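Local coordinates for epimerase domain-containing protein (PDB 6ZLK) that interconverts UDP-glucuronic acid and UDP-galacturonic acid by NAD-dependent epimerisation at C4 of the sugar, at residues 120-125 and 226-231; 170-175 and 234-239; 76-81 and 116-121. All coordinates share one frame; numbering follows the deposited sequence.

Contact 1. Residues 120-125 and 226-231. With NAD (nicotinamide-adenine-dinucleotide), chain E.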
loop_
_atom_site.group_PDB
_atom_site.type_symbol
_atom_site.label_atom_id
_atom_site.label_comp_id
_atom_site.label_asym_id
_atom_site.label_seq_id
_atom_site.Cartn_x
_atom_site.Cartn_y
_atom_site.Cartn_z
ATOM N N LYS A 120 -13.807 -6.533 -17.995
ATOM C CA LYS A 120 -13.072 -7.004 -16.807
ATOM C C LYS A 120 -11.720 -6.334 -16.806
ATOM O O LYS A 120 -11.125 -6.144 -17.899
ATOM C CB LYS A 120 -12.809 -8.518 -16.759
ATOM C CG LYS A 120 -14.034 -9.348 -16.480
ATOM C CD LYS A 120 -13.804 -10.819 -16.497
ATOM C CE LYS A 120 -14.994 -11.543 -15.922
ATOM N NZ LYS A 120 -15.086 -12.908 -16.473
ATOM N N PHE A 121 -11.299 -5.972 -15.608
ATOM C CA PHE A 121 -9.937 -5.503 -15.316
ATOM C C PHE A 121 -9.330 -6.522 -14.398
ATOM O O PHE A 121 -9.689 -6.576 -13.209
ATOM C CB PHE A 121 -9.939 -4.112 -14.698
ATOM C CG PHE A 121 -8.565 -3.559 -14.468
ATOM C CD1 PHE A 121 -7.785 -3.922 -13.392
ATOM C CD2 PHE A 121 -8.081 -2.580 -15.309
ATOM C CE1 PHE A 121 -6.517 -3.380 -13.202
ATOM C CE2 PHE A 121 -6.854 -1.988 -15.094
ATOM C CZ PHE A 121 -6.042 -2.424 -14.070
ATOM N N ILE A 122 -8.524 -7.430 -14.961
ATOM C CA ILE A 122 -8.005 -8.607 -14.256
ATOM C C ILE A 122 -6.609 -8.267 -13.759
ATOM O O ILE A 122 -5.684 -8.223 -14.561
ATOM C CB ILE A 122 -8.066 -9.872 -15.096
ATOM C CG1 ILE A 122 -9.471 -10.123 -15.639
ATOM C CG2 ILE A 122 -7.584 -11.062 -14.297
ATOM C CD1 ILE A 122 -9.584 -11.239 -16.641
ATOM N N HIS A 123 -6.517 -7.998 -12.481
ATOM C CA HIS A 123 -5.297 -7.512 -11.797
ATOM C C HIS A 123 -4.554 -8.675 -11.199
ATOM O O HIS A 123 -5.117 -9.394 -10.355
ATOM C CB HIS A 123 -5.682 -6.454 -10.763
ATOM C CG HIS A 123 -4.511 -5.957 -10.011
ATOM N ND1 HIS A 123 -3.800 -4.870 -10.451
ATOM C CD2 HIS A 123 -3.929 -6.375 -8.864
ATOM C CE1 HIS A 123 -2.793 -4.667 -9.609
ATOM N NE2 HIS A 123 -2.846 -5.573 -8.615
ATOM N N ILE A 124 -3.305 -8.876 -11.562
ATOM C CA ILE A 124 -2.514 -9.991 -11.048
ATOM C C ILE A 124 -1.721 -9.544 -9.823
ATOM O O ILE A 124 -0.996 -8.544 -9.887
ATOM C CB ILE A 124 -1.627 -10.577 -12.147
ATOM C CG1 ILE A 124 -2.422 -11.594 -12.987
ATOM C CG2 ILE A 124 -0.433 -11.226 -11.504
ATOM C CD1 ILE A 124 -3.713 -11.145 -13.480
ATOM N N SER A 125 -1.996 -10.189 -8.712
ATOM C CA SER A 125 -1.294 -9.954 -7.441
ATOM C C SER A 125 -0.544 -11.218 -7.013
ATOM O O SER A 125 -0.334 -12.165 -7.823
ATOM C CB SER A 125 -2.289 -9.442 -6.430
ATOM O OG SER A 125 -1.613 -9.057 -5.249
ATOM N N VAL A 226 -6.929 -17.539 -17.725
ATOM C CA VAL A 226 -7.882 -17.528 -18.846
ATOM C C VAL A 226 -9.289 -17.813 -18.302
ATOM O O VAL A 226 -10.205 -17.187 -18.792
ATOM C CB VAL A 226 -7.405 -18.520 -19.913
ATOM C CG1 VAL A 226 -8.454 -18.710 -20.970
ATOM C CG2 VAL A 226 -6.101 -18.024 -20.522
ATOM N N ALA A 227 -9.430 -18.680 -17.317
ATOM C CA ALA A 227 -10.756 -18.985 -16.747
ATOM C C ALA A 227 -11.361 -17.718 -16.133
ATOM O O ALA A 227 -12.601 -17.596 -16.159
ATOM C CB ALA A 227 -10.709 -20.090 -15.746
ATOM N N ALA A 228 -10.565 -16.810 -15.587
ATOM C CA ALA A 228 -11.088 -15.527 -15.058
ATOM C C ALA A 228 -11.803 -14.738 -16.159
ATOM O O ALA A 228 -12.757 -13.981 -15.846
ATOM C CB ALA A 228 -9.987 -14.711 -14.408
ATOM N N LEU A 229 -11.328 -14.778 -17.396
ATOM C CA LEU A 229 -11.994 -14.138 -18.521
ATOM C C LEU A 229 -13.218 -14.959 -18.912
ATOM O O LEU A 229 -14.292 -14.324 -19.120
ATOM C CB LEU A 229 -11.006 -14.058 -19.672
ATOM C CG LEU A 229 -11.537 -13.475 -20.972
ATOM C CD1 LEU A 229 -12.255 -12.164 -20.699
ATOM C CD2 LEU A 229 -10.411 -13.280 -21.960
ATOM N N GLU A 230 -13.083 -16.284 -19.007
ATOM C CA GLU A 230 -14.095 -17.131 -19.688
ATOM C C GLU A 230 -15.179 -17.689 -18.767
ATOM O O GLU A 230 -16.196 -18.196 -19.310
ATOM C CB GLU A 230 -13.423 -18.292 -20.395
ATOM C CG GLU A 230 -12.512 -17.784 -21.467
ATOM C CD GLU A 230 -11.809 -18.831 -22.308
ATOM O OE1 GLU A 230 -11.758 -19.999 -21.913
ATOM O OE2 GLU A 230 -11.260 -18.436 -23.376
ATOM N N THR A 231 -15.058 -17.540 -17.463
ATOM C CA THR A 231 -16.060 -18.143 -16.552
ATOM C C THR A 231 -17.425 -17.504 -16.839
ATOM O O THR A 231 -17.499 -16.274 -17.132
ATOM C CB THR A 231 -15.675 -17.953 -15.079
ATOM O OG1 THR A 231 -16.710 -18.580 -14.306
ATOM C CG2 THR A 231 -15.589 -16.511 -14.650
HETATM P PA NAD E . 8.305 -10.399 -15.204
HETATM O O1A NAD E . 9.269 -9.457 -14.592
HETATM O O2A NAD E . 8.805 -11.556 -16.017
HETATM O O5B NAD E . 7.166 -9.683 -16.019
HETATM C C5B NAD E . 6.651 -8.371 -15.708
HETATM C C4B NAD E . 6.839 -7.467 -16.902
HETATM O O4B NAD E . 6.312 -6.165 -16.562
HETATM C C3B NAD E . 8.282 -7.262 -17.330
HETATM O O3B NAD E . 8.595 -7.877 -18.574
HETATM C C2B NAD E . 8.462 -5.742 -17.265
HETATM O O2B NAD E . 9.259 -5.178 -18.292
HETATM C C1B NAD E . 7.018 -5.239 -17.364
HETATM N N9A NAD E . 6.796 -3.933 -16.768
HETATM C C8A NAD E . 7.088 -3.533 -15.490
HETATM N N7A NAD E . 6.772 -2.289 -15.247
HETATM C C5A NAD E . 6.315 -1.824 -16.479
HETATM C C6A NAD E . 5.865 -0.572 -16.922
HETATM N N6A NAD E . 5.864 0.548 -16.165
HETATM N N1A NAD E . 5.428 -0.472 -18.200
HETATM C C2A NAD E . 5.458 -1.572 -18.986
HETATM N N3A NAD E . 5.917 -2.798 -18.695
HETATM C C4A NAD E . 6.305 -2.858 -17.424
HETATM O O3 NAD E . 7.503 -10.981 -13.940
HETATM P PN NAD E . 6.487 -12.261 -13.861
HETATM O O1N NAD E . 7.161 -13.279 -13.065
HETATM O O2N NAD E . 5.986 -12.523 -15.195
HETATM O O5D NAD E . 5.318 -11.626 -13.012
HETATM C C5D NAD E . 4.198 -11.170 -13.675
HETATM C C4D NAD E . 3.213 -10.717 -12.636
HETATM O O4D NAD E . 2.836 -11.822 -11.795
HETATM C C3D NAD E . 3.719 -9.606 -11.703
HETATM O O3D NAD E . 2.654 -8.675 -11.442
HETATM C C2D NAD E . 4.036 -10.338 -10.400
HETATM O O2D NAD E . 4.020 -9.452 -9.276
HETATM C C1D NAD E . 2.972 -11.428 -10.470
HETATM N N1N NAD E . 3.334 -12.651 -9.772
HETATM C C2N NAD E . 4.324 -13.461 -10.245
HETATM C C3N NAD E . 4.640 -14.590 -9.573
HETATM C C7N NAD E . 5.764 -15.464 -10.009
HETATM O O7N NAD E . 5.949 -16.465 -9.340
HETATM N N7N NAD E . 6.449 -15.150 -11.118
HETATM C C4N NAD E . 3.872 -14.976 -8.460
HETATM C C5N NAD E . 2.971 -14.069 -7.909
HETATM C C6N NAD E . 2.680 -12.940 -8.610
HETATM O O HOH W 1 -17.802 -13.520 -15.546
#
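Lys120 NZ is gripped by two carbonyls at the C-terminal end of helix 218-230 and by one water. This is helix-on-sheet packing of the Rossmann type, with helix 218-230 running nearly antiparallel to strand 120-126, their local axes at 161°. Lys120 NZ donates to Ala228 O at 2.6 Å, tilted 17° from the plane of that carbonyl. The bond from Lys120 NZ to Leu229 O, at 3.1 Å, is less well directed: the nitrogen sits above that carbonyl's plane, well off a lone pair. Water 1 accepts from NZ and donates to Thr231 O, just past the helix. A lysine suits the place because the last turn of a helix presents carbonyls with no helical N-H to meet them, and the helix dipole probably favours a positive charge there. The chain is extended beyond CG, which carries the ammonium from the strand to the helix, and its CD and CE pass beside Ala228 O.

Deeper in, Ile122 supplies the apolar part. With CG1 anti to the carbonyl carbon (chi1 -54°) and the branch extended beyond it, Ile122 CD1 reaches Ala228 CB at 4.1 Å. Leu174 touches both residues from the neighbouring strand. Further along the strand the cofactor is reached: Ile124 CG2 lies 3.3 Å from O4D of NAD, and Ser125 O lies 3.2 Å from its C6N.

Contact 2. Residues 170-175 and 234-239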
loop_
_atom_site.group_PDB
_atom_site.type_symbol
_atom_site.label_atom_id
_atom_site.label_comp_id
_atom_site.label_asym_id
_atom_site.label_seq_id
_atom_site.Cartn_x
_atom_site.Cartn_y
_atom_site.Cartn_z
ATOM N N PRO A 170 -14.659 -2.869 -13.369
ATOM C CA PRO A 170 -14.978 -4.263 -13.104
ATOM C C PRO A 170 -13.709 -5.093 -12.808
ATOM O O PRO A 170 -13.311 -5.986 -13.576
ATOM C CB PRO A 170 -15.684 -4.705 -14.385
ATOM C CG PRO A 170 -14.932 -3.932 -15.429
ATOM C CD PRO A 170 -14.795 -2.556 -14.798
ATOM N N ILE A 171 -13.147 -4.846 -11.619
ATOM C CA ILE A 171 -11.883 -5.488 -11.189
ATOM C C ILE A 171 -12.122 -6.928 -10.795
ATOM O O ILE A 171 -13.163 -7.286 -10.228
ATOM C CB ILE A 171 -11.172 -4.689 -10.081
ATOM C CG1 ILE A 171 -11.900 -4.768 -8.740
ATOM C CG2 ILE A 171 -10.925 -3.272 -10.543
ATOM C CD1 ILE A 171 -11.275 -5.701 -7.747
ATOM N N VAL A 172 -11.099 -7.747 -11.033
ATOM C CA VAL A 172 -10.945 -9.106 -10.495
ATOM C C VAL A 172 -9.477 -9.193 -10.077
ATOM O O VAL A 172 -8.629 -8.748 -10.878
ATOM C CB VAL A 172 -11.226 -10.174 -11.570
ATOM C CG1 VAL A 172 -10.983 -11.541 -10.983
ATOM C CG2 VAL A 172 -12.642 -10.043 -12.169
ATOM N N ILE A 173 -9.215 -9.702 -8.901
ATOM C CA ILE A 173 -7.813 -9.846 -8.426
ATOM C C ILE A 173 -7.436 -11.314 -8.339
ATOM O O ILE A 173 -8.120 -12.091 -7.702
ATOM C CB ILE A 173 -7.587 -9.105 -7.096
ATOM C CG1 ILE A 173 -7.771 -7.589 -7.228
ATOM C CG2 ILE A 173 -6.235 -9.501 -6.517
ATOM C CD1 ILE A 173 -8.006 -6.876 -5.922
ATOM N N LEU A 174 -6.370 -11.711 -9.012
ATOM C CA LEU A 174 -5.819 -13.073 -8.928
ATOM C C LEU A 174 -4.529 -12.990 -8.113
ATOM O O LEU A 174 -3.641 -12.247 -8.475
ATOM C CB LEU A 174 -5.571 -13.691 -10.311
ATOM C CG LEU A 174 -6.728 -13.645 -11.286
ATOM C CD1 LEU A 174 -6.322 -14.305 -12.625
ATOM C CD2 LEU A 174 -7.931 -14.348 -10.667
ATOM N N ARG A 175 -4.447 -13.734 -7.031
ATOM C CA ARG A 175 -3.195 -13.876 -6.256
ATOM C C ARG A 175 -2.499 -15.161 -6.659
ATOM O O ARG A 175 -2.895 -16.276 -6.231
ATOM C CB ARG A 175 -3.471 -13.899 -4.746
ATOM C CG ARG A 175 -3.954 -12.563 -4.237
ATOM C CD ARG A 175 -4.368 -12.686 -2.787
ATOM N NE ARG A 175 -4.684 -11.363 -2.276
ATOM C CZ ARG A 175 -5.297 -11.131 -1.114
ATOM N NH1 ARG A 175 -5.668 -12.117 -0.337
ATOM N NH2 ARG A 175 -5.565 -9.905 -0.726
ATOM N N ASN A 234 -20.345 -14.533 -12.156
ATOM C CA ASN A 234 -20.027 -13.112 -11.896
ATOM C C ASN A 234 -18.928 -13.107 -10.832
ATOM O O ASN A 234 -19.206 -13.450 -9.682
ATOM C CB ASN A 234 -21.227 -12.246 -11.507
ATOM C CG ASN A 234 -20.857 -10.777 -11.610
ATOM O OD1 ASN A 234 -19.831 -10.360 -11.100
ATOM N ND2 ASN A 234 -21.663 -9.983 -12.293
ATOM N N ILE A 235 -17.719 -12.694 -11.215
ATOM C CA ILE A 235 -16.538 -12.673 -10.320
ATOM C C ILE A 235 -16.036 -11.249 -10.076
ATOM O O ILE A 235 -14.974 -11.064 -9.451
ATOM C CB ILE A 235 -15.426 -13.594 -10.857
ATOM C CG1 ILE A 235 -14.865 -13.108 -12.193
ATOM C CG2 ILE A 235 -15.937 -15.017 -10.955
ATOM C CD1 ILE A 235 -13.626 -13.853 -12.638
ATOM N N ILE A 236 -16.795 -10.257 -10.482
ATOM C CA ILE A 236 -16.344 -8.854 -10.334
ATOM C C ILE A 236 -16.234 -8.547 -8.841
ATOM O O ILE A 236 -17.150 -8.918 -8.055
ATOM C CB ILE A 236 -17.261 -7.867 -11.058
ATOM C CG1 ILE A 236 -17.433 -8.176 -12.547
ATOM C CG2 ILE A 236 -16.740 -6.481 -10.795
ATOM C CD1 ILE A 236 -16.171 -8.441 -13.319
ATOM N N GLY A 237 -15.140 -7.913 -8.455
ATOM C CA GLY A 237 -14.806 -7.491 -7.087
ATOM C C GLY A 237 -14.127 -8.585 -6.280
ATOM O O GLY A 237 -13.738 -8.281 -5.161
ATOM N N GLU A 238 -13.985 -9.808 -6.813
ATOM C CA GLU A 238 -13.497 -10.986 -6.071
ATOM C C GLU A 238 -11.958 -11.031 -6.081
ATOM O O GLU A 238 -11.323 -10.613 -7.106
ATOM C CB GLU A 238 -13.968 -12.307 -6.661
ATOM C CG GLU A 238 -15.468 -12.572 -6.465
ATOM C CD GLU A 238 -15.979 -12.440 -5.036
ATOM O OE1 GLU A 238 -15.249 -12.771 -4.092
ATOM O OE2 GLU A 238 -17.128 -11.987 -4.870
ATOM N N VAL A 239 -11.388 -11.411 -4.969
ATOM C CA VAL A 239 -9.963 -11.819 -4.883
ATOM C C VAL A 239 -9.923 -13.340 -4.920
ATOM O O VAL A 239 -10.631 -13.986 -4.129
ATOM C CB VAL A 239 -9.307 -11.275 -3.616
ATOM C CG1 VAL A 239 -7.858 -11.724 -3.500
ATOM C CG2 VAL A 239 -9.427 -9.752 -3.588
#
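A type II turn from Ile235 to Glu238 leads into strand 239-242 and lays the chain along strand 171-180. Two backbone bonds fasten it. Gly237 N donates to Ile171 O at 2.7 Å, and Ile173 N donates to Glu238 O at 2.9 Å. Glycine suits the third position of the turn, since its phi of 86° is one that residues with a side chain adopt less readily. Asn234 prepares the turn: its OD1 accepts from Ile236 N, an Asx turn.

Ile173 and Val239 form a parallel bridge, so strand 239-242 is added to the sheet of the Rossmann-type domain beside strand 171-180, whose other neighbours include strand 120-126. Their beta-branched side chains, well suited to extended backbone, run next to each other on the same face of the sheet, with Ile173 CD1 4.0 Å from Val239 CG2. The other methyl of Val239, CG1, which is anti to the backbone N (chi1 178°), covers one face of the Arg175 guanidinium, displaced toward its rim and 3.4 Å from Arg175 NE. Packing a methyl there uses the flat face, which hydrogen-bonds poorly, while the N-H groups in the plane remain available: Arg175 forms a salt bridge with Glu157 and a hydrogen bond with Tyr130.

Around the turn the apolar branches meet in pairs. Val172 crosses Ile235 at a slant, its CG2 3.8 Å from Ile235 CG1. Ile236 takes the outer position, where its CD1 meets Pro170 CB at 3.9 Å and its CG2 rests near Pro170 CA. From the strand side, Ile171 CD1 approaches Gly237 CA at 4.0 Å.

Contact 3. Residues 76-81 and 116-121. With NAD (nicotinamide-adenine-dinucleotide), chain E.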
loop_
_atom_site.group_PDB
_atom_site.type_symbol
_atom_site.label_atom_id
_atom_site.label_comp_id
_atom_site.label_asym_id
_atom_site.label_seq_id
_atom_site.Cartn_x
_atom_site.Cartn_y
_atom_site.Cartn_z
ATOM N N ASP A 76 -11.550 -4.490 -24.499
ATOM C CA ASP A 76 -12.642 -5.141 -23.724
ATOM C C ASP A 76 -12.167 -5.601 -22.347
ATOM O O ASP A 76 -12.938 -5.667 -21.428
ATOM C CB ASP A 76 -13.198 -6.328 -24.512
ATOM C CG ASP A 76 -13.789 -5.859 -25.825
ATOM O OD1 ASP A 76 -14.676 -5.013 -25.774
ATOM O OD2 ASP A 76 -13.295 -6.254 -26.877
ATOM N N VAL A 77 -10.957 -6.125 -22.245
ATOM C CA VAL A 77 -10.426 -6.815 -21.059
ATOM C C VAL A 77 -8.988 -6.348 -20.882
ATOM O O VAL A 77 -8.213 -6.310 -21.873
ATOM C CB VAL A 77 -10.480 -8.345 -21.194
ATOM C CG1 VAL A 77 -9.796 -9.032 -20.042
ATOM C CG2 VAL A 77 -11.931 -8.797 -21.329
ATOM N N VAL A 78 -8.640 -6.018 -19.668
ATOM C CA VAL A 78 -7.228 -5.758 -19.278
ATOM C C VAL A 78 -6.742 -6.854 -18.373
ATOM O O VAL A 78 -7.438 -7.220 -17.442
ATOM C CB VAL A 78 -7.039 -4.410 -18.574
ATOM C CG1 VAL A 78 -5.572 -4.260 -18.140
ATOM C CG2 VAL A 78 -7.518 -3.269 -19.459
ATOM N N TYR A 79 -5.647 -7.496 -18.754
ATOM C CA TYR A 79 -4.837 -8.328 -17.856
ATOM C C TYR A 79 -3.644 -7.505 -17.417
ATOM O O TYR A 79 -2.761 -7.187 -18.237
ATOM C CB TYR A 79 -4.359 -9.594 -18.530
ATOM C CG TYR A 79 -5.357 -10.701 -18.595
ATOM C CD1 TYR A 79 -5.646 -11.489 -17.484
ATOM C CD2 TYR A 79 -5.925 -11.069 -19.797
ATOM C CE1 TYR A 79 -6.518 -12.555 -17.598
ATOM C CE2 TYR A 79 -6.778 -12.134 -19.930
ATOM C CZ TYR A 79 -7.076 -12.903 -18.816
ATOM O OH TYR A 79 -7.885 -13.994 -18.973
ATOM N N HIS A 80 -3.619 -7.138 -16.148
ATOM C CA HIS A 80 -2.574 -6.232 -15.644
ATOM C C HIS A 80 -1.507 -7.045 -14.914
ATOM O O HIS A 80 -1.633 -7.377 -13.727
ATOM C CB HIS A 80 -3.199 -5.102 -14.830
ATOM C CG HIS A 80 -2.143 -4.278 -14.236
ATOM N ND1 HIS A 80 -0.999 -3.930 -14.940
ATOM C CD2 HIS A 80 -2.100 -3.632 -13.045
ATOM C CE1 HIS A 80 -0.254 -3.169 -14.147
ATOM N NE2 HIS A 80 -0.933 -2.934 -12.964
ATOM N N LEU A 81 -0.453 -7.432 -15.623
ATOM C CA LEU A 81 0.655 -8.205 -15.056
ATOM C C LEU A 81 1.915 -7.354 -14.872
ATOM O O LEU A 81 2.857 -7.824 -14.194
ATOM C CB LEU A 81 0.992 -9.412 -15.920
ATOM C CG LEU A 81 0.040 -10.601 -15.765
ATOM C CD1 LEU A 81 -1.298 -10.389 -16.413
ATOM C CD2 LEU A 81 0.664 -11.875 -16.322
ATOM N N ILE A 116 -13.883 4.311 -20.140
ATOM C CA ILE A 116 -14.257 3.240 -21.102
ATOM C C ILE A 116 -15.219 2.292 -20.404
ATOM O O ILE A 116 -15.500 2.536 -19.221
ATOM C CB ILE A 116 -13.009 2.547 -21.651
ATOM C CG1 ILE A 116 -12.254 1.760 -20.584
ATOM C CG2 ILE A 116 -12.099 3.557 -22.331
ATOM C CD1 ILE A 116 -11.225 0.835 -21.161
ATOM N N LYS A 117 -15.746 1.292 -21.099
ATOM C CA LYS A 117 -16.676 0.349 -20.416
ATOM C C LYS A 117 -16.094 -1.054 -20.538
ATOM O O LYS A 117 -16.602 -1.837 -21.317
ATOM C CB LYS A 117 -18.084 0.468 -20.999
ATOM C CG LYS A 117 -18.767 1.789 -20.667
ATOM C CD LYS A 117 -20.236 1.854 -21.037
ATOM C CE LYS A 117 -21.003 2.833 -20.170
ATOM N NZ LYS A 117 -22.327 3.172 -20.749
ATOM N N LEU A 118 -15.073 -1.360 -19.748
ATOM C CA LEU A 118 -14.436 -2.679 -19.823
ATOM C C LEU A 118 -15.446 -3.745 -19.452
ATOM O O LEU A 118 -16.331 -3.497 -18.554
ATOM C CB LEU A 118 -13.276 -2.843 -18.824
ATOM C CG LEU A 118 -11.995 -2.122 -19.125
ATOM C CD1 LEU A 118 -11.050 -2.285 -17.938
ATOM C CD2 LEU A 118 -11.395 -2.638 -20.430
ATOM N N ASP A 119 -15.207 -4.931 -19.965
ATOM C CA ASP A 119 -15.796 -6.166 -19.401
ATOM C C ASP A 119 -15.134 -6.495 -18.056
ATOM O O ASP A 119 -15.834 -6.795 -17.099
ATOM C CB ASP A 119 -15.623 -7.341 -20.348
ATOM C CG ASP A 119 -16.358 -7.191 -21.674
ATOM O OD1 ASP A 119 -17.221 -6.293 -21.782
ATOM O OD2 ASP A 119 -16.082 -8.006 -22.581
ATOM N N LYS A 120 -13.807 -6.533 -17.995
ATOM C CA LYS A 120 -13.072 -7.004 -16.807
ATOM C C LYS A 120 -11.720 -6.334 -16.806
ATOM O O LYS A 120 -11.125 -6.144 -17.899
ATOM C CB LYS A 120 -12.809 -8.518 -16.759
ATOM C CG LYS A 120 -14.034 -9.348 -16.480
ATOM C CD LYS A 120 -13.804 -10.819 -16.497
ATOM C CE LYS A 120 -14.994 -11.543 -15.922
ATOM N NZ LYS A 120 -15.086 -12.908 -16.473
ATOM N N PHE A 121 -11.299 -5.972 -15.608
ATOM C CA PHE A 121 -9.937 -5.503 -15.316
ATOM C C PHE A 121 -9.330 -6.522 -14.398
ATOM O O PHE A 121 -9.689 -6.576 -13.209
ATOM C CB PHE A 121 -9.939 -4.112 -14.698
ATOM C CG PHE A 121 -8.565 -3.559 -14.468
ATOM C CD1 PHE A 121 -7.785 -3.922 -13.392
ATOM C CD2 PHE A 121 -8.081 -2.580 -15.309
ATOM C CE1 PHE A 121 -6.517 -3.380 -13.202
ATOM C CE2 PHE A 121 -6.854 -1.988 -15.094
ATOM C CZ PHE A 121 -6.042 -2.424 -14.070
HETATM P PA NAD E . 8.305 -10.399 -15.204
HETATM O O1A NAD E . 9.269 -9.457 -14.592
HETATM O O2A NAD E . 8.805 -11.556 -16.017
HETATM O O5B NAD E . 7.166 -9.683 -16.019
HETATM C C5B NAD E . 6.651 -8.371 -15.708
HETATM C C4B NAD E . 6.839 -7.467 -16.902
HETATM O O4B NAD E . 6.312 -6.165 -16.562
HETATM C C3B NAD E . 8.282 -7.262 -17.330
HETATM O O3B NAD E . 8.595 -7.877 -18.574
HETATM C C2B NAD E . 8.462 -5.742 -17.265
HETATM O O2B NAD E . 9.259 -5.178 -18.292
HETATM C C1B NAD E . 7.018 -5.239 -17.364
HETATM N N9A NAD E . 6.796 -3.933 -16.768
HETATM C C8A NAD E . 7.088 -3.533 -15.490
HETATM N N7A NAD E . 6.772 -2.289 -15.247
HETATM C C5A NAD E . 6.315 -1.824 -16.479
HETATM C C6A NAD E . 5.865 -0.572 -16.922
HETATM N N6A NAD E . 5.864 0.548 -16.165
HETATM N N1A NAD E . 5.428 -0.472 -18.200
HETATM C C2A NAD E . 5.458 -1.572 -18.986
HETATM N N3A NAD E . 5.917 -2.798 -18.695
HETATM C C4A NAD E . 6.305 -2.858 -17.424
HETATM O O3 NAD E . 7.503 -10.981 -13.940
HETATM P PN NAD E . 6.487 -12.261 -13.861
HETATM O O1N NAD E . 7.161 -13.279 -13.065
HETATM O O2N NAD E . 5.986 -12.523 -15.195
HETATM O O5D NAD E . 5.318 -11.626 -13.012
HETATM C C5D NAD E . 4.198 -11.170 -13.675
HETATM C C4D NAD E . 3.213 -10.717 -12.636
HETATM O O4D NAD E . 2.836 -11.822 -11.795
HETATM C C3D NAD E . 3.719 -9.606 -11.703
HETATM O O3D NAD E . 2.654 -8.675 -11.442
HETATM C C2D NAD E . 4.036 -10.338 -10.400
HETATM O O2D NAD E . 4.020 -9.452 -9.276
HETATM C C1D NAD E . 2.972 -11.428 -10.470
HETATM N N1N NAD E . 3.334 -12.651 -9.772
HETATM C C2N NAD E . 4.324 -13.461 -10.245
HETATM C C3N NAD E . 4.640 -14.590 -9.573
HETATM C C7N NAD E . 5.764 -15.464 -10.009
HETATM O O7N NAD E . 5.949 -16.465 -9.340
HETATM N N7N NAD E . 6.449 -15.150 -11.118
HETATM C C4N NAD E . 3.872 -14.976 -8.460
HETATM C C5N NAD E . 2.971 -14.069 -7.909
HETATM C C6N NAD E . 2.680 -12.940 -8.610
HETATM O O HOH W 2 -16.094 -4.065 -23.596
#
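Asp119 N donates to Asp76 O at 2.8 Å, bent to 145° at the hydrogen. One step on, Val78 N donates to Lys120 O at 3.1 Å, and the pairs Val77 with Lys120 and Val78 with Phe121 bridge in parallel. The same Lys120 O also receives a CA-H contact from Val77, so one carbonyl is approached by two neighbouring residues.

Side chains follow this backbone pairing. Val78 and Phe121 rise together from one face of the sheet, with Val78 CB 3.9 Å from Phe121 CD2. Because CG of Phe121 is anti to the backbone N (chi1 -176°), the ring leans forward as it rises off the sheet, bringing Phe121 CZ to 4.0 Å from His80 CB. Leu118 CD1 meets the ring at its edge, in plane, and also touches Val78 CG2 at 4.0 Å. Broad apolar groups suit this face because helix 96-113 covers it, through Leu109, Leu110 and Cys113. At the outer end, Asp76 OD1 lies 4.6 Å from Asp119 OD2; water 2 lies within hydrogen-bonding distance of Asp76 OD1 and Asp119 OD1 and may soften the repulsion between the carboxylates.

Further bonds steady two of these residues: Asp76 OD2 accepts from Lys2 N, and the His80 ring is held between Thr6 and Thr106. Just past the strand, Leu81 O accepts from the ribose hydroxyl O3D of NAD at 2.9 Å. Strand 77-80, helix 96-113 and strand 120-126 make a beta-alpha-beta unit, the right-handed crossover typical of the Rossmann fold, with the dinucleotide at the C-terminal ends of its strands.

In the fold
All three contacts meet on one sheet of the NAD-binding domain, where strand 120-126 lies between 77-80 and 171-180. Contacts 1 and 3 share Lys120 and Phe121. Measured centre to centre, contacts 1 and 3 are about 8 Å apart, contacts 1 and 2 about 7 Å, and contacts 2 and 3 about 11 Å. Along the chain, both segments of contact 3 precede those of contact 2, whereas those of contacts 1 and 2 interleave. Contact 3 joins neighbouring strands, contact 1 lays helix 218-230 against the sheet, and contact 2 adds the chain that follows this helix. Contacts 1 and 3 both reach NAD, so the sheet they build also forms part of the cofactor's pocket.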